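Local coordinates for 14L protein (Yaba-like disease virus, PDB 4EKX) that probably binds and neutralises host interleukin-18, acting as a virus-encoded, immunoglobulin-like decoy receptor, at residues D46-P49 with P50-Y54; T78-T81 with D82-N86. The protein carries 2 engineered substitutions. All coordinates share one frame; numbering follows the deposited sequence.

In the fold
Both contacts sit at the same end of an immunoglobulin-like sandwich of two antiparallel sheets, and their centres are about 13 Å apart. Contact 1 comes first along the chain, in the loop that carries it from strand 43-44 of one sheet to strand 54-58 of the other. Contact 2 follows, leaving strand 72-78, the neighbour of 54-58, for the short helix 82-86. A probable hydrogen bond from Thr-78 N to Gly-53 O (2.9 Å) joins them, while Met-84 packs against Tyr-54 and Gly-53. They exemplify how local turns and caps, each closed within nine residues, can be tied together by strand pairing into one end of a domain.

Contact 1 (D46-P49 with P50-Y54); sequences DQLP and PNSGY
Leu-48 reaches across the loop with one methyl, CD1, which meets Ser-52 OG at 3.6 Å and the ring carbon CD2 of Tyr-54 at 3.7 Å. The leucine and tyrosine side chains approach at a slant, the methyl coming to the CB end of the ring. Leu-48 CG lies anti to the carbonyl carbon (chi1 -57°) and CD1 anti to CA (chi2 175°), which carries the methyl to the serine hydroxyl and the tyrosine ring. Ser-52 OG stands at the edge of that ring, in its plane, whereas the methyl comes at it obliquely.

The backbone fixes this hydroxyl. Tyr-54 N donates to Ser-52 OG over 3.1 Å along a fairly straight path (161° at the hydrogen), forming an ST turn. Upstream, Pro-49 to Ser-52 make a type II beta turn, with Pro-50 in its second position and Asn-51, at positive phi, in its third. The two proline rings follow one another, Pro-49 CB lying 3.5 Å from Pro-50 CD, and Pro-49 O comes within 3.3 Å of Ser-52 CB. Gly-53, also at positive phi, then turns the chain into strand 54-58.

The start of the loop meets the chain of another protein: a basic side chain there pairs with Asp-46, and aromatic ones pack on Asp-46 and Gln-47, consistent with a ligand-binding loop. Leu-48 and Tyr-54 both touch Ile-39 of strand 34-39. Tyr-54 opens strand 54-58 and packs on Leu-75 and Leu-77 of the adjacent strand 72-78, bringing the loop down onto both sheets of the sandwich.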
loop_
_atom_site.group_PDB
_atom_site.type_symbol
_atom_site.label_atom_id
_atom_site.label_comp_id
_atom_site.label_asym_id
_atom_site.label_seq_id
_atom_site.Cartn_x
_atom_site.Cartn_y
_atom_site.Cartn_z
ATOM N N ASP D 46 16.344 6.382 -14.387
ATOM C CA ASP D 46 16.589 7.657 -15.062
ATOM C C ASP D 46 17.516 7.501 -16.264
ATOM O O ASP D 46 17.454 8.281 -17.218
ATOM C CB ASP D 46 17.225 8.656 -14.083
ATOM C CG ASP D 46 16.433 8.787 -12.788
ATOM O OD1 ASP D 46 15.925 9.893 -12.512
ATOM O OD2 ASP D 46 16.303 7.778 -12.060
ATOM N N GLN D 47 18.377 6.493 -16.216
ATOM C CA GLN D 47 19.388 6.314 -17.266
ATOM C C GLN D 47 18.928 5.481 -18.462
ATOM O O GLN D 47 19.590 5.455 -19.508
ATOM C CB GLN D 47 20.645 5.697 -16.664
ATOM C CG GLN D 47 21.338 6.596 -15.660
ATOM C CD GLN D 47 22.390 5.844 -14.883
ATOM O OE1 GLN D 47 22.119 5.339 -13.793
ATOM N NE2 GLN D 47 23.592 5.739 -15.455
ATOM N N LEU D 48 17.795 4.807 -18.315
ATOM C CA LEU D 48 17.284 3.943 -19.384
ATOM C C LEU D 48 16.765 4.726 -20.588
ATOM O O LEU D 48 16.270 5.845 -20.454
ATOM C CB LEU D 48 16.174 3.039 -18.842
ATOM C CG LEU D 48 16.603 2.167 -17.661
ATOM C CD1 LEU D 48 15.415 1.397 -17.110
ATOM C CD2 LEU D 48 17.705 1.222 -18.118
ATOM N N PRO D 49 16.868 4.129 -21.778
ATOM C CA PRO D 49 16.313 4.801 -22.956
ATOM C C PRO D 49 14.795 4.920 -22.815
ATOM O O PRO D 49 14.187 4.195 -22.025
ATOM C CB PRO D 49 16.705 3.873 -24.111
ATOM C CG PRO D 49 16.875 2.528 -23.491
ATOM C CD PRO D 49 17.319 2.755 -22.061
ATOM N N PRO D 50 14.182 5.849 -23.557
ATOM C CA PRO D 50 12.725 5.968 -23.470
ATOM C C PRO D 50 12.038 4.679 -23.928
ATOM O O PRO D 50 12.578 3.957 -24.769
ATOM C CB PRO D 50 12.409 7.118 -24.431
ATOM C CG PRO D 50 13.577 7.175 -25.361
ATOM C CD PRO D 50 14.763 6.767 -24.551
ATOM N N ASN D 51 10.867 4.396 -23.372
ATOM C CA ASN D 51 10.100 3.204 -23.748
ATOM C C ASN D 51 10.811 1.906 -23.375
ATOM O O ASN D 51 10.638 0.879 -24.040
ATOM C CB ASN D 51 9.774 3.208 -25.242
ATOM C CG ASN D 51 9.117 4.493 -25.692
ATOM O OD1 ASN D 51 9.489 5.068 -26.716
ATOM N ND2 ASN D 51 8.137 4.958 -24.924
ATOM N N SER D 52 11.602 1.964 -22.308
ATOM C CA SER D 52 12.333 0.801 -21.823
ATOM C C SER D 52 11.370 -0.206 -21.197
ATOM O O SER D 52 11.673 -1.394 -21.099
ATOM C CB SER D 52 13.393 1.220 -20.800
ATOM O OG SER D 52 12.795 1.565 -19.556
ATOM N N GLY D 53 10.204 0.278 -20.780
ATOM C CA GLY D 53 9.232 -0.564 -20.106
ATOM C C GLY D 53 9.309 -0.450 -18.598
ATOM O O GLY D 53 8.487 -1.036 -17.881
ATOM N N TYR D 54 10.297 0.303 -18.115
ATOM C CA TYR D 54 10.444 0.532 -16.679
ATOM C C TYR D 54 10.011 1.946 -16.315
ATOM O O TYR D 54 10.333 2.904 -17.013
ATOM C CB TYR D 54 11.891 0.336 -16.241
ATOM C CG TYR D 54 12.401 -1.088 -16.326
ATOM C CD1 TYR D 54 12.196 -1.981 -15.279
ATOM C CD2 TYR D 54 13.112 -1.532 -17.440
ATOM C CE1 TYR D 54 12.670 -3.276 -15.335
ATOM C CE2 TYR D 54 13.593 -2.833 -17.507
ATOM C CZ TYR D 54 13.370 -3.699 -16.447
ATOM O OH TYR D 54 13.843 -4.992 -16.488
#

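Contact 2 (T78-T81 with D82-N86); sequences TNIT and DEMRN
A capping box formed by Thr-81 and Met-84 starts the short helix 82-86, directly after the chain has turned out of strand 72-78. Thr-81 is the N-cap: Met-84 N donates to its OG1 in a weak bond of 3.3 Å. OG1 sits between the backbone N and the carbonyl carbon (chi1 63°), facing the first turn of the helix. In return, Thr-81 N makes a weak hydrogen bond to the sulfur of Met-84 at 3.6 Å, where a glutamate carboxylate is the familiar acceptor in such a box. The methionine chain bends at its last torsion (chi3 67°) and lays CE against Thr-78 O, 3.6 Å away. Thr-81 O takes the first helical bond, from Arg-85 N at 3.0 Å.

Ile-80 and Arg-85 supply the other flank, their side chains crossing at about a right angle. The isoleucine CG2 lies 3.7 Å above the guanidinium plane, over its centre, and also touches Arg-85 CG. Two acids hold the charged group: NH1 forms a salt bridge with Asp-82 OD1, its hydrogen bond weak and bent, and NH2 pairs with Glu-15. On the capping side, one water bridges the first turn, 2.6 Å from Thr-81 OG1 and donating to Glu-83 OE2 at 2.9 Å.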
loop_
_atom_site.group_PDB
_atom_site.type_symbol
_atom_site.label_atom_id
_atom_site.label_comp_id
_atom_site.label_asym_id
_atom_site.label_seq_id
_atom_site.Cartn_x
_atom_site.Cartn_y
_atom_site.Cartn_z
ATOM N N THR D 78 5.986 -2.524 -17.782
ATOM C CA THR D 78 4.972 -2.661 -18.810
ATOM C C THR D 78 5.626 -3.191 -20.076
ATOM O O THR D 78 6.853 -3.148 -20.219
ATOM C CB THR D 78 4.301 -1.315 -19.123
ATOM O OG1 THR D 78 5.309 -0.315 -19.338
ATOM C CG2 THR D 78 3.395 -0.895 -17.979
ATOM N N ASN D 79 4.803 -3.680 -21.001
ATOM C CA ASN D 79 5.300 -4.258 -22.247
ATOM C C ASN D 79 6.472 -5.200 -22.006
ATOM O O ASN D 79 7.531 -5.089 -22.628
ATOM C CB ASN D 79 5.651 -3.158 -23.250
ATOM C CG ASN D 79 4.423 -2.393 -23.712
ATOM O OD1 ASN D 79 3.606 -2.913 -24.476
ATOM N ND2 ASN D 79 4.277 -1.159 -23.242
ATOM N N ILE D 80 6.239 -6.146 -21.104
ATOM C CA ILE D 80 7.274 -6.996 -20.537
ATOM C C ILE D 80 7.872 -7.996 -21.524
ATOM O O ILE D 80 7.163 -8.766 -22.167
ATOM C CB ILE D 80 6.736 -7.732 -19.281
ATOM C CG1 ILE D 80 6.395 -6.713 -18.184
ATOM C CG2 ILE D 80 7.744 -8.753 -18.771
ATOM C CD1 ILE D 80 5.669 -7.317 -16.983
ATOM N N THR D 81 9.194 -7.972 -21.624
ATOM C CA THR D 81 9.925 -8.881 -22.483
ATOM C C THR D 81 10.620 -9.949 -21.648
ATOM O O THR D 81 10.643 -9.866 -20.415
ATOM C CB THR D 81 10.984 -8.122 -23.289
ATOM O OG1 THR D 81 11.933 -7.546 -22.390
ATOM C CG2 THR D 81 10.338 -7.014 -24.104
ATOM N N ASP D 82 11.188 -10.950 -22.320
ATOM C CA ASP D 82 11.959 -11.969 -21.621
ATOM C C ASP D 82 13.190 -11.372 -20.955
ATOM O O ASP D 82 13.572 -11.796 -19.866
ATOM C CB ASP D 82 12.375 -13.099 -22.555
ATOM C CG ASP D 82 11.267 -14.106 -22.778
ATOM O OD1 ASP D 82 10.373 -14.211 -21.915
ATOM O OD2 ASP D 82 11.293 -14.794 -23.816
ATOM N N GLU D 83 13.816 -10.399 -21.613
ATOM C CA GLU D 83 14.959 -9.727 -21.010
ATOM C C GLU D 83 14.581 -9.122 -19.657
ATOM O O GLU D 83 15.341 -9.220 -18.698
ATOM C CB GLU D 83 15.541 -8.650 -21.931
ATOM C CG GLU D 83 16.710 -7.890 -21.288
ATOM C CD GLU D 83 17.261 -6.776 -22.162
ATOM O OE1 GLU D 83 18.228 -6.106 -21.733
ATOM O OE2 GLU D 83 16.731 -6.566 -23.273
ATOM N N MET D 84 13.410 -8.498 -19.592
ATOM C CA MET D 84 12.924 -7.899 -18.347
ATOM C C MET D 84 12.575 -8.966 -17.314
ATOM O O MET D 84 12.817 -8.781 -16.114
ATOM C CB MET D 84 11.702 -7.020 -18.620
ATOM C CG MET D 84 12.009 -5.810 -19.486
ATOM S SD MET D 84 10.532 -4.974 -20.110
ATOM C CE MET D 84 9.847 -4.333 -18.585
ATOM N N ARG D 85 11.995 -10.075 -17.781
ATOM C CA ARG D 85 11.628 -11.182 -16.892
ATOM C C ARG D 85 12.856 -11.798 -16.232
ATOM O O ARG D 85 12.787 -12.267 -15.096
ATOM C CB ARG D 85 10.845 -12.264 -17.648
ATOM C CG ARG D 85 9.439 -11.857 -18.037
ATOM C CD ARG D 85 8.693 -12.969 -18.775
ATOM N NE ARG D 85 7.413 -12.482 -19.281
ATOM C CZ ARG D 85 7.212 -12.046 -20.521
ATOM N NH1 ARG D 85 8.203 -12.059 -21.405
ATOM N NH2 ARG D 85 6.018 -11.603 -20.885
ATOM N N ASN D 86 13.983 -11.772 -16.941
ATOM C CA ASN D 86 15.211 -12.405 -16.468
ATOM C C ASN D 86 16.224 -11.429 -15.860
ATOM O O ASN D 86 17.280 -11.842 -15.378
ATOM C CB ASN D 86 15.868 -13.199 -17.600
ATOM C CG ASN D 86 15.019 -14.366 -18.062
ATOM O OD1 ASN D 86 14.233 -14.918 -17.290
ATOM N ND2 ASN D 86 15.173 -14.749 -19.326
HETATM O O HOH W 1 13.922 -6.030 -23.179
#